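Long-range contacts in diaminopimelate decarboxylase (Aquifex aeolicus, PDB 2P3E), which probably catalyses the pyridoxal 5'-phosphate-dependent decarboxylation of meso-diaminopimelate to L-lysine, the last step of lysine biosynthesis by the diaminopimelate pathway: residues I343-G351 against S383-A391; G289-F297 against I307-L316. One frame throughout, in Å; residues are numbered along the deposited sequence.

Contact 1 (I343-G351 against S383-A391)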
ATOM      1  N   ILE B 343       3.051 -18.992  -4.011  1.00 16.37           N
ATOM      2  CA  ILE B 343       3.850 -18.539  -2.870  1.00 15.55           C
ATOM      3  C   ILE B 343       3.094 -17.342  -2.339  1.00 15.59           C
ATOM      4  O   ILE B 343       3.004 -16.307  -2.998  1.00 14.77           O
ATOM      5  CB  ILE B 343       5.292 -18.185  -3.283  1.00 16.21           C
ATOM      6  CG1 ILE B 343       5.970 -19.435  -3.866  1.00 15.65           C
ATOM      7  CG2 ILE B 343       6.109 -17.620  -2.052  1.00 15.42           C
ATOM      8  CD1 ILE B 343       7.241 -19.137  -4.613  1.00 17.90           C
ATOM      9  N   VAL B 344       2.503 -17.509  -1.165  1.00 15.44           N
ATOM     10  CA  VAL B 344       1.508 -16.548  -0.685  1.00 15.67           C
ATOM     11  C   VAL B 344       1.894 -16.035   0.711  1.00 15.89           C
ATOM     12  O   VAL B 344       2.584 -16.721   1.459  1.00 15.28           O
ATOM     13  CB  VAL B 344       0.100 -17.195  -0.655  1.00 15.65           C
ATOM     14  CG1 VAL B 344      -0.337 -17.621  -2.084  1.00 15.89           C
ATOM     15  CG2 VAL B 344       0.076 -18.395   0.296  1.00 15.51           C
ATOM     16  N   GLY B 345       1.419 -14.847   1.056  1.00 16.87           N
ATOM     17  CA  GLY B 345       1.836 -14.216   2.300  1.00 17.76           C
ATOM     18  C   GLY B 345       0.840 -14.363   3.427  1.00 19.02           C
ATOM     19  O   GLY B 345      -0.110 -15.137   3.321  1.00 20.01           O
ATOM     20  N   PRO B 346       1.050 -13.601   4.516  1.00 19.68           N
ATOM     21  CA  PRO B 346       0.266 -13.668   5.747  1.00 20.50           C
ATOM     22  C   PRO B 346      -1.044 -12.851   5.696  1.00 20.96           C
ATOM     23  O   PRO B 346      -1.924 -13.054   6.536  1.00 21.20           O
ATOM     24  CB  PRO B 346       1.226 -13.065   6.789  1.00 20.11           C
ATOM     25  CG  PRO B 346       2.002 -12.055   6.019  1.00 20.98           C
ATOM     26  CD  PRO B 346       2.124 -12.591   4.603  1.00 19.55           C
ATOM     27  N   ILE B 347      -1.164 -11.947   4.719  1.00 21.02           N
ATOM     28  CA  ILE B 347      -2.286 -11.000   4.689  1.00 21.65           C
ATOM     29  C   ILE B 347      -3.610 -11.711   4.391  1.00 22.38           C
ATOM     30  O   ILE B 347      -3.658 -12.656   3.577  1.00 21.90           O
ATOM     31  CB  ILE B 347      -2.069  -9.858   3.654  1.00 20.95           C
ATOM     32  CG1 ILE B 347      -0.807  -9.013   3.990  1.00 21.15           C
ATOM     33  CG2 ILE B 347      -3.352  -9.011   3.496  1.00 20.36           C
ATOM     34  CD1 ILE B 347      -0.912  -8.158   5.276  1.00 18.06           C
ATOM     35  N   CYS B 348      -4.676 -11.237   5.044  1.00 23.47           N
ATOM     36  CA  CYS B 348      -6.001 -11.814   4.860  1.00 24.35           C
ATOM     37  C   CYS B 348      -6.696 -11.229   3.618  1.00 24.25           C
ATOM     38  O   CYS B 348      -7.672 -10.444   3.711  1.00 24.43           O
ATOM     39  CB  CYS B 348      -6.840 -11.652   6.134  1.00 24.90           C
ATOM     40  SG  CYS B 348      -8.103 -12.929   6.277  1.00 30.57           S
ATOM     41  N   GLU B 349      -6.142 -11.580   2.459  1.00 23.45           N
ATOM     42  CA  GLU B 349      -6.701 -11.262   1.142  1.00 23.26           C
ATOM     43  C   GLU B 349      -6.387 -12.439   0.229  1.00 22.87           C
ATOM     44  O   GLU B 349      -5.306 -13.000   0.297  1.00 21.92           O
ATOM     45  CB  GLU B 349      -6.032 -10.016   0.528  1.00 23.12           C
ATOM     46  CG  GLU B 349      -6.284  -8.701   1.250  1.00 25.29           C
ATOM     47  CD  GLU B 349      -7.652  -8.092   0.939  0.80 27.44           C
ATOM     48  OE1 GLU B 349      -8.513  -8.766   0.318  0.60 27.35           O
ATOM     49  OE2 GLU B 349      -7.859  -6.920   1.318  1.00 28.73           O
ATOM     50  N   THR B 350      -7.329 -12.785  -0.644  1.00 23.29           N
ATOM     51  CA  THR B 350      -7.098 -13.788  -1.695  1.00 23.69           C
ATOM     52  C   THR B 350      -5.979 -13.311  -2.614  1.00 23.31           C
ATOM     53  O   THR B 350      -5.163 -14.113  -3.083  1.00 23.34           O
ATOM     54  CB  THR B 350      -8.403 -14.080  -2.481  1.00 24.20           C
ATOM     55  OG1 THR B 350      -9.391 -14.568  -1.560  1.00 26.02           O
ATOM     56  CG2 THR B 350      -8.174 -15.138  -3.557  1.00 25.83           C
ATOM     57  N   GLY B 351      -5.889 -11.993  -2.788  1.00 22.38           N
ATOM     58  CA  GLY B 351      -4.892 -11.389  -3.677  1.00 21.63           C
ATOM     59  C   GLY B 351      -3.516 -11.173  -3.078  1.00 20.88           C
ATOM     60  O   GLY B 351      -2.661 -10.599  -3.730  1.00 21.26           O
ATOM     61  N   SER B 383       3.063  -1.167   3.511  1.00 10.63           N
ATOM     62  CA  SER B 383       2.047  -0.583   4.394  1.00 10.51           C
ATOM     63  C   SER B 383       2.007  -1.340   5.726  1.00 10.63           C
ATOM     64  O   SER B 383       2.867  -2.208   6.002  1.00 10.09           O
ATOM     65  CB  SER B 383       0.665  -0.625   3.716  1.00 10.27           C
ATOM     66  OG  SER B 383       0.185  -1.970   3.684  1.00 12.62           O
ATOM     67  N   HIS B 384       1.011  -0.993   6.549  1.00 10.01           N
ATOM     68  CA  HIS B 384       0.768  -1.641   7.831  1.00 10.14           C
ATOM     69  C   HIS B 384      -0.526  -2.437   7.844  1.00 10.62           C
ATOM     70  O   HIS B 384      -1.053  -2.759   8.908  1.00 10.41           O
ATOM     71  CB  HIS B 384       0.738  -0.603   8.970  1.00  9.90           C
ATOM     72  CG  HIS B 384       2.062   0.052   9.196  1.00 10.89           C
ATOM     73  ND1 HIS B 384       2.220   1.420   9.263  1.00 11.15           N
ATOM     74  CD2 HIS B 384       3.297  -0.483   9.336  1.00 10.56           C
ATOM     75  CE1 HIS B 384       3.497   1.700   9.470  1.00 11.97           C
ATOM     76  NE2 HIS B 384       4.173   0.564   9.496  1.00 10.67           N
ATOM     77  N   TYR B 385      -1.011  -2.789   6.656  1.00 11.15           N
ATOM     78  CA  TYR B 385      -2.229  -3.562   6.542  1.00 11.45           C
ATOM     79  C   TYR B 385      -2.174  -4.802   7.441  1.00 11.80           C
ATOM     80  O   TYR B 385      -1.135  -5.481   7.515  1.00 11.45           O
ATOM     81  CB  TYR B 385      -2.473  -3.906   5.060  1.00 12.48           C
ATOM     82  CG  TYR B 385      -3.835  -4.467   4.764  1.00 13.55           C
ATOM     83  CD1 TYR B 385      -4.969  -4.017   5.449  1.00 13.96           C
ATOM     84  CD2 TYR B 385      -4.002  -5.444   3.765  1.00 16.28           C
ATOM     85  CE1 TYR B 385      -6.239  -4.548   5.178  1.00 14.54           C
ATOM     86  CE2 TYR B 385      -5.256  -5.967   3.481  1.00 17.18           C
ATOM     87  CZ  TYR B 385      -6.367  -5.516   4.190  1.00 17.37           C
ATOM     88  OH  TYR B 385      -7.603  -6.052   3.892  1.00 17.89           O
ATOM     89  N   ASN B 386      -3.276  -5.066   8.156  1.00 11.71           N
ATOM     90  CA  ASN B 386      -3.360  -6.152   9.125  1.00 12.32           C
ATOM     91  C   ASN B 386      -2.463  -5.909  10.353  1.00 12.37           C
ATOM     92  O   ASN B 386      -2.090  -6.851  11.051  1.00 12.35           O
ATOM     93  CB  ASN B 386      -3.032  -7.520   8.477  1.00 12.02           C
ATOM     94  CG  ASN B 386      -4.098  -8.012   7.472  1.00 13.89           C
ATOM     95  OD1 ASN B 386      -3.988  -9.125   6.989  1.00 15.44           O
ATOM     96  ND2 ASN B 386      -5.125  -7.201   7.175  1.00 15.88           N
ATOM     97  N   MET B 387      -2.123  -4.643  10.614  1.00 11.75           N
ATOM     98  CA  MET B 387      -1.294  -4.286  11.775  1.00 12.12           C
ATOM     99  C   MET B 387       0.054  -5.017  11.736  1.00 12.34           C
ATOM    100  O   MET B 387       0.560  -5.465  12.766  1.00 12.11           O
ATOM    101  CB  MET B 387      -2.052  -4.557  13.095  1.00 12.32           C
ATOM    102  CG  MET B 387      -2.940  -3.419  13.555  1.00 13.11           C
ATOM    103  SD  MET B 387      -2.002  -1.922  14.006  1.00 15.21           S
ATOM    104  CE  MET B 387      -1.086  -2.534  15.428  1.00 16.98           C
ATOM    105  N   ARG B 388       0.637  -5.121  10.541  1.00 12.09           N
ATOM    106  CA  ARG B 388       1.911  -5.788  10.371  1.00 13.68           C
ATOM    107  C   ARG B 388       3.050  -4.780  10.317  1.00 13.02           C
ATOM    108  O   ARG B 388       3.092  -3.952   9.412  1.00 12.16           O
ATOM    109  CB  ARG B 388       1.906  -6.661   9.099  1.00 14.13           C
ATOM    110  CG  ARG B 388       0.825  -7.746   9.136  1.00 17.40           C
ATOM    111  CD  ARG B 388       1.063  -8.886   8.141  1.00 19.25           C
ATOM    112  NE  ARG B 388       1.970  -9.889   8.712  1.00 27.20           N
ATOM    113  CZ  ARG B 388       1.632 -10.904   9.530  1.00 30.34           C
ATOM    114  NH1 ARG B 388       0.367 -11.159   9.892  1.00 27.03           N
ATOM    115  NH2 ARG B 388       2.605 -11.705   9.978  1.00 32.15           N
ATOM    116  N   PRO B 389       3.977  -4.838  11.300  1.00 13.31           N
ATOM    117  CA  PRO B 389       5.135  -3.945  11.233  1.00 13.21           C
ATOM    118  C   PRO B 389       5.965  -4.261   9.990  1.00 12.60           C
ATOM    119  O   PRO B 389       6.053  -5.430   9.568  1.00 11.46           O
ATOM    120  CB  PRO B 389       5.940  -4.288  12.490  1.00 13.28           C
ATOM    121  CG  PRO B 389       4.962  -4.942  13.422  1.00 14.81           C
ATOM    122  CD  PRO B 389       3.987  -5.677  12.510  1.00 13.56           C
ATOM    123  N   ARG B 390       6.550  -3.221   9.413  1.00 11.89           N
ATOM    124  CA  ARG B 390       7.352  -3.377   8.208  1.00 11.94           C
ATOM    125  C   ARG B 390       8.744  -3.943   8.506  1.00 12.22           C
ATOM    126  O   ARG B 390       9.210  -3.950   9.654  1.00 12.50           O
ATOM    127  CB  ARG B 390       7.443  -2.065   7.422  1.00 10.62           C
ATOM    128  CG  ARG B 390       6.071  -1.585   6.906  1.00 12.23           C
ATOM    129  CD  ARG B 390       6.158  -0.291   6.113  1.00 11.32           C
ATOM    130  NE  ARG B 390       6.519   0.856   6.963  1.00 13.35           N
ATOM    131  CZ  ARG B 390       6.232   2.123   6.674  1.00 14.42           C
ATOM    132  NH1 ARG B 390       5.576   2.414   5.552  1.00 14.27           N
ATOM    133  NH2 ARG B 390       6.600   3.102   7.501  1.00 12.04           N
ATOM    134  N   ALA B 391       9.375  -4.435   7.447  1.00 12.20           N
ATOM    135  CA  ALA B 391      10.609  -5.204   7.528  1.00 11.72           C
ATOM    136  C   ALA B 391      11.791  -4.348   7.948  1.00 11.30           C
ATOM    137  O   ALA B 391      11.813  -3.136   7.690  1.00 10.63           O
ATOM    138  CB  ALA B 391      10.898  -5.816   6.161  1.00 12.34           C
TER
HETATM  139  O   HOH W   1      -2.070 -10.942   8.503  1.00 18.92           O
HETATM  140  O   HOH W   2      -7.518  -8.096   5.461  1.00 29.30           O
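Ile347 and Asn386 mark the nearest approach of two loops, their CA atoms 6.7 Å apart, and Cys348 is the centre of an inverse gamma turn. Asn386 OD1 takes the backbone N-H of Cys348 in the plane of its carbonyl, with N to OD1 3.0 Å and a nearly straight bond (168°). A water joins Pro346 O, Asn386 OD1 and Arg388 NH1. A second water gives protons to Cys348 O and Tyr385 OH and accepts from Asn386 ND2, so both ends of the amide are engaged. The phenol of Tyr385 donates to Glu349; OH to OE2 is 2.7 Å, and the donor lies above the carboxylate plane. Chi1 of -66° puts Glu349 CG in the plane of the Tyr385 ring, at its edge, and a bend at chi2 (-79°) turns the carboxylate to the hydroxyl. Ile347 splits its branches: CG2 meets Tyr385 CE2 at 3.6 Å, while CD1 packs on Arg388 CD. Pro346 puts CB over one face of the Arg388 guanidinium, 3.5 Å above its centre, and Pro346 CG touches NE. Glu349 probably binds substrate, so the Tyr385 bond helps to hold a residue of the probable substrate site. Lys175 of the second subunit bonds to the carbonyls of Gly345 and Ile347, and Ser87 of that subunit to Asn386 O. The loops follow strands 338-344 and 368-371, and helix 410-414 packs against His384 and Met387.

Contact 2 (G289-F297 against I307-L316)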
ATOM      1  N   GLY B 289      18.209  -4.632  -4.460  1.00 13.47           N
ATOM      2  CA  GLY B 289      17.547  -5.111  -3.259  1.00 13.70           C
ATOM      3  C   GLY B 289      16.870  -6.453  -3.458  1.00 14.16           C
ATOM      4  O   GLY B 289      16.320  -6.740  -4.533  1.00 13.69           O
ATOM      5  N   ILE B 290      16.916  -7.277  -2.413  1.00 13.66           N
ATOM      6  CA  ILE B 290      16.209  -8.547  -2.417  1.00 13.35           C
ATOM      7  C   ILE B 290      15.414  -8.690  -1.117  1.00 12.98           C
ATOM      8  O   ILE B 290      15.804  -8.139  -0.073  1.00 13.43           O
ATOM      9  CB  ILE B 290      17.141  -9.770  -2.657  1.00 13.85           C
ATOM     10  CG1 ILE B 290      18.090  -9.999  -1.496  1.00 15.32           C
ATOM     11  CG2 ILE B 290      17.952  -9.632  -3.958  1.00 13.27           C
ATOM     12  CD1 ILE B 290      18.814 -11.304  -1.631  1.00 18.08           C
ATOM     13  N   LEU B 291      14.290  -9.387  -1.189  1.00 11.70           N
ATOM     14  CA  LEU B 291      13.442  -9.570  -0.027  1.00 12.24           C
ATOM     15  C   LEU B 291      13.566 -11.013   0.456  1.00 12.73           C
ATOM     16  O   LEU B 291      13.306 -11.955  -0.306  1.00 12.25           O
ATOM     17  CB  LEU B 291      11.985  -9.225  -0.346  1.00 11.83           C
ATOM     18  CG  LEU B 291      10.913  -9.466   0.739  1.00 14.00           C
ATOM     19  CD1 LEU B 291      11.198  -8.647   1.997  1.00 13.11           C
ATOM     20  CD2 LEU B 291       9.520  -9.123   0.170  1.00 12.26           C
ATOM     21  N   ILE B 292      13.964 -11.175   1.719  1.00 12.50           N
ATOM     22  CA  ILE B 292      14.097 -12.502   2.324  1.00 12.92           C
ATOM     23  C   ILE B 292      12.882 -12.780   3.173  1.00 13.18           C
ATOM     24  O   ILE B 292      12.457 -11.935   3.978  1.00 12.82           O
ATOM     25  CB  ILE B 292      15.365 -12.652   3.226  1.00 13.12           C
ATOM     26  CG1 ILE B 292      16.638 -12.171   2.499  1.00 12.47           C
ATOM     27  CG2 ILE B 292      15.514 -14.118   3.737  1.00 11.95           C
ATOM     28  CD1 ILE B 292      16.892 -12.811   1.108  1.00 13.30           C
ATOM     29  N   THR B 293      12.322 -13.970   2.988  1.00 12.69           N
ATOM     30  CA  THR B 293      11.123 -14.354   3.703  1.00 13.60           C
ATOM     31  C   THR B 293      11.238 -15.801   4.180  1.00 14.07           C
ATOM     32  O   THR B 293      11.890 -16.604   3.541  1.00 14.28           O
ATOM     33  CB  THR B 293       9.841 -14.119   2.830  1.00 13.57           C
ATOM     34  OG1 THR B 293       8.675 -14.456   3.580  1.00 13.98           O
ATOM     35  CG2 THR B 293       9.862 -14.936   1.522  1.00 13.60           C
ATOM     36  N   GLN B 294      10.605 -16.112   5.308  1.00 15.08           N
ATOM     37  CA  GLN B 294      10.642 -17.469   5.861  1.00 15.20           C
ATOM     38  C   GLN B 294       9.319 -18.201   5.632  1.00 14.30           C
ATOM     39  O   GLN B 294       8.229 -17.650   5.833  1.00 13.83           O
ATOM     40  CB  GLN B 294      10.978 -17.408   7.354  1.00 15.52           C
ATOM     41  CG  GLN B 294      11.156 -18.776   8.018  1.00 16.33           C
ATOM     42  CD  GLN B 294      11.315 -18.660   9.510  1.00 17.64           C
ATOM     43  OE1 GLN B 294      10.497 -18.032  10.194  1.00 18.95           O
ATOM     44  NE2 GLN B 294      12.366 -19.269  10.029  1.00 17.55           N
ATOM     45  N   VAL B 295       9.432 -19.454   5.199  1.00 14.33           N
ATOM     46  CA  VAL B 295       8.292 -20.340   5.013  1.00 14.73           C
ATOM     47  C   VAL B 295       7.674 -20.694   6.376  1.00 15.38           C
ATOM     48  O   VAL B 295       8.375 -21.139   7.293  1.00 16.17           O
ATOM     49  CB  VAL B 295       8.691 -21.643   4.244  1.00 14.93           C
ATOM     50  CG1 VAL B 295       7.473 -22.580   4.124  1.00 13.73           C
ATOM     51  CG2 VAL B 295       9.279 -21.316   2.857  1.00 13.47           C
ATOM     52  N   GLN B 296       6.368 -20.458   6.501  1.00 16.48           N
ATOM     53  CA  GLN B 296       5.617 -20.705   7.724  1.00 16.77           C
ATOM     54  C   GLN B 296       4.838 -22.007   7.611  1.00 18.39           C
ATOM     55  O   GLN B 296       4.922 -22.846   8.507  1.00 18.61           O
ATOM     56  CB  GLN B 296       4.667 -19.541   8.021  1.00 17.37           C
ATOM     57  CG  GLN B 296       5.355 -18.192   8.168  1.00 16.07           C
ATOM     58  CD  GLN B 296       6.480 -18.203   9.188  1.00 18.46           C
ATOM     59  OE1 GLN B 296       6.276 -18.544  10.356  1.00 18.71           O
ATOM     60  NE2 GLN B 296       7.682 -17.833   8.751  1.00 17.52           N
ATOM     61  N   PHE B 297       4.103 -22.184   6.507  1.00 18.82           N
ATOM     62  CA  PHE B 297       3.287 -23.389   6.307  1.00 19.89           C
ATOM     63  C   PHE B 297       3.321 -23.862   4.856  1.00 20.12           C
ATOM     64  O   PHE B 297       3.466 -23.051   3.932  1.00 19.22           O
ATOM     65  CB  PHE B 297       1.816 -23.150   6.688  1.00 20.17           C
ATOM     66  CG  PHE B 297       1.621 -22.624   8.077  1.00 19.87           C
ATOM     67  CD1 PHE B 297       1.701 -23.466   9.176  1.00 21.62           C
ATOM     68  CD2 PHE B 297       1.361 -21.277   8.282  1.00 20.21           C
ATOM     69  CE1 PHE B 297       1.527 -22.959  10.480  1.00 22.58           C
ATOM     70  CE2 PHE B 297       1.180 -20.770   9.572  1.00 21.87           C
ATOM     71  CZ  PHE B 297       1.261 -21.621  10.670  1.00 20.76           C
ATOM     72  N   ILE B 307       2.777 -22.449  -0.624  1.00 18.04           N
ATOM     73  CA  ILE B 307       3.914 -22.215   0.254  1.00 17.13           C
ATOM     74  C   ILE B 307       3.614 -20.870   0.929  1.00 16.95           C
ATOM     75  O   ILE B 307       3.681 -19.814   0.292  1.00 15.23           O
ATOM     76  CB  ILE B 307       5.235 -22.150  -0.543  1.00 17.74           C
ATOM     77  CG1 ILE B 307       5.496 -23.496  -1.261  1.00 17.79           C
ATOM     78  CG2 ILE B 307       6.410 -21.750   0.353  1.00 18.63           C
ATOM     79  CD1 ILE B 307       6.730 -23.512  -2.155  1.00 17.51           C
ATOM     80  N   ILE B 308       3.261 -20.930   2.212  1.00 15.83           N
ATOM     81  CA  ILE B 308       2.843 -19.731   2.952  1.00 16.29           C
ATOM     82  C   ILE B 308       4.049 -19.160   3.682  1.00 15.77           C
ATOM     83  O   ILE B 308       4.695 -19.868   4.465  1.00 16.90           O
ATOM     84  CB  ILE B 308       1.681 -20.049   3.935  1.00 16.07           C
ATOM     85  CG1 ILE B 308       0.494 -20.646   3.159  1.00 16.61           C
ATOM     86  CG2 ILE B 308       1.265 -18.777   4.731  1.00 15.30           C
ATOM     87  CD1 ILE B 308      -0.567 -21.357   4.021  1.00 18.58           C
ATOM     88  N   VAL B 309       4.357 -17.892   3.405  1.00 15.14           N
ATOM     89  CA  VAL B 309       5.554 -17.234   3.942  1.00 14.56           C
ATOM     90  C   VAL B 309       5.186 -16.046   4.822  1.00 14.50           C
ATOM     91  O   VAL B 309       3.997 -15.707   4.922  1.00 14.49           O
ATOM     92  CB  VAL B 309       6.543 -16.811   2.794  1.00 14.50           C
ATOM     93  CG1 VAL B 309       7.051 -18.055   2.047  1.00 14.13           C
ATOM     94  CG2 VAL B 309       5.881 -15.804   1.815  1.00 14.00           C
ATOM     95  N   ASP B 310       6.187 -15.412   5.444  1.00 14.21           N
ATOM     96  CA  ASP B 310       5.894 -14.324   6.394  1.00 14.17           C
ATOM     97  C   ASP B 310       5.878 -12.931   5.768  1.00 13.43           C
ATOM     98  O   ASP B 310       5.563 -11.943   6.433  1.00 13.78           O
ATOM     99  CB  ASP B 310       6.781 -14.397   7.662  1.00 14.34           C
ATOM    100  CG  ASP B 310       8.288 -14.265   7.379  1.00 15.33           C
ATOM    101  OD1 ASP B 310       8.725 -14.039   6.227  1.00 12.31           O
ATOM    102  OD2 ASP B 310       9.057 -14.383   8.360  1.00 16.08           O
ATOM    103  N   ALA B 311       6.204 -12.855   4.485  1.00 13.63           N
ATOM    104  CA  ALA B 311       6.150 -11.598   3.744  1.00 13.93           C
ATOM    105  C   ALA B 311       4.976 -11.631   2.810  1.00 14.60           C
ATOM    106  O   ALA B 311       4.696 -12.655   2.168  1.00 15.44           O
ATOM    107  CB  ALA B 311       7.441 -11.356   2.948  1.00 13.52           C
ATOM    108  N   GLY B 312       4.279 -10.512   2.710  1.00 15.26           N
ATOM    109  CA  GLY B 312       3.117 -10.441   1.827  1.00 15.51           C
ATOM    110  C   GLY B 312       3.029  -9.138   1.065  1.00 16.37           C
ATOM    111  O   GLY B 312       4.022  -8.392   0.924  1.00 15.21           O
ATOM    112  N   MET B 313       1.824  -8.857   0.566  1.00 16.37           N
ATOM    113  CA  MET B 313       1.587  -7.658  -0.225  1.00 16.57           C
ATOM    114  C   MET B 313       1.864  -6.382   0.579  1.00 15.56           C
ATOM    115  O   MET B 313       2.060  -5.304   0.000  1.00 16.34           O
ATOM    116  CB  MET B 313       0.159  -7.661  -0.784  1.00 16.58           C
ATOM    117  CG  MET B 313      -0.928  -7.508   0.281  1.00 18.93           C
ATOM    118  SD  MET B 313      -2.591  -7.659  -0.424  1.00 21.91           S
ATOM    119  CE  MET B 313      -2.702  -6.182  -1.468  1.00 23.69           C
ATOM    120  N   ASN B 314       1.838  -6.515   1.901  1.00 14.99           N
ATOM    121  CA  ASN B 314       2.208  -5.440   2.820  1.00 15.39           C
ATOM    122  C   ASN B 314       3.682  -5.081   2.729  1.00 14.75           C
ATOM    123  O   ASN B 314       4.061  -3.953   3.063  1.00 14.85           O
ATOM    124  CB  ASN B 314       1.893  -5.846   4.271  1.00 15.23           C
ATOM    125  CG  ASN B 314       2.644  -7.111   4.709  1.00 16.80           C
ATOM    126  OD1 ASN B 314       2.523  -8.188   4.105  1.00 18.63           O
ATOM    127  ND2 ASN B 314       3.410  -6.986   5.778  1.00 16.68           N
ATOM    128  N   ASP B 315       4.500  -6.048   2.305  1.00 13.91           N
ATOM    129  CA  ASP B 315       5.965  -5.877   2.181  1.00 14.14           C
ATOM    130  C   ASP B 315       6.374  -5.575   0.748  1.00 13.77           C
ATOM    131  O   ASP B 315       7.219  -4.707   0.507  1.00 13.76           O
ATOM    132  CB  ASP B 315       6.697  -7.138   2.664  1.00 14.05           C
ATOM    133  CG  ASP B 315       6.439  -7.437   4.140  1.00 15.52           C
ATOM    134  OD1 ASP B 315       6.864  -6.635   5.010  1.00 14.50           O
ATOM    135  OD2 ASP B 315       5.813  -8.481   4.428  1.00 15.53           O
ATOM    136  N   LEU B 316       5.774  -6.303  -0.200  1.00 13.83           N
ATOM    137  CA  LEU B 316       6.063  -6.132  -1.624  1.00 13.71           C
ATOM    138  C   LEU B 316       4.757  -6.290  -2.355  1.00 13.95           C
ATOM    139  O   LEU B 316       4.195  -7.392  -2.418  1.00 13.36           O
ATOM    140  CB  LEU B 316       7.080  -7.183  -2.122  1.00 13.49           C
ATOM    141  CG  LEU B 316       7.434  -7.193  -3.627  1.00 14.03           C
ATOM    142  CD1 LEU B 316       7.984  -5.857  -4.120  1.00 12.16           C
ATOM    143  CD2 LEU B 316       8.422  -8.325  -3.959  1.00 13.07           C
TER
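With chi1 at -178°, Thr293 turns OG1 away from its own amide nitrogen and onto Asp310; chi1 of 61° sets the Asp310 carboxylate between its N and its carbonyl carbon, which brings hydroxyl and carboxylate together. Thr293 OG1 donates to Asp310 OD1 over 2.7 Å, nearly along the C-O axis. The same oxygen accepts the backbone N-H of Gln294, with N to OD1 2.9 Å, from above the carboxylate plane. Two donors thus grip OD1, and Thr34 bonds to OD2, so both buried oxygens are satisfied. The side chain of Asp310 thereby continues the ladder where strand 304-309 ends; the backbone bond from Asp310 N to Gln294 O is weak.

Further along, a classic beta bulge sets Gln296 and Phe297 both against Ile308. Ile308 O accepts from Gln296 N at 2.7 Å and from Phe297 N at 3.1 Å. Ile308 N returns a bond to Phe297 O. Val295 and Val309 form an antiparallel non-hydrogen-bonded pair. Val295 CG2 touches Ile307 CG2 at 3.8 Å and Val309 CG1 at 4.0 Å. Ile308 CG2 sits at the edge of the Phe297 ring, near its plane. Gln296 NE2 bonds to Gln294 O and OE1. The Gln296 amide lies almost parallel to the Asp310 carboxylate, 10° apart. At the far end, Leu291 CD2 rests on Leu316 CB at 3.9 Å and on Ala311 CB. Leu316 leads to Arg318, a probable substrate-binding residue, its side chain about 4 Å away at the nearest atoms.

This is a bulged beta hairpin of strands 289-301 and 304-309. Strands 36-40 and 368-371 pair with the first strand, and helix 25-32 packs on Ile290 and Ile292. Val109 of the second subunit packs on Ile308.

From the N terminus, the chain lays down strand 36-40 of the mixed sheet, runs through the pyridoxal-binding barrel, and returns to that sheet with strand 289-301. Contact 2 then closes the hairpin of strands 289-301 and 304-309. Contact 1 opens after it and closes the longer excursion from 351 to 383, which holds strands 358-361 and 368-371. The two are in series, neither nested nor crossed. Their centres lie about 9 Å apart. Strands 304-309 and 338-344 are parallel neighbours there. Val344 probably bonds to both Ile307 and Val309, with its O to Val309 N 2.9 Å. Pro346 packs on Ala311, and Ile347 on Asn314. Both contacts lie in or beside the mixed sheet and touch the second subunit.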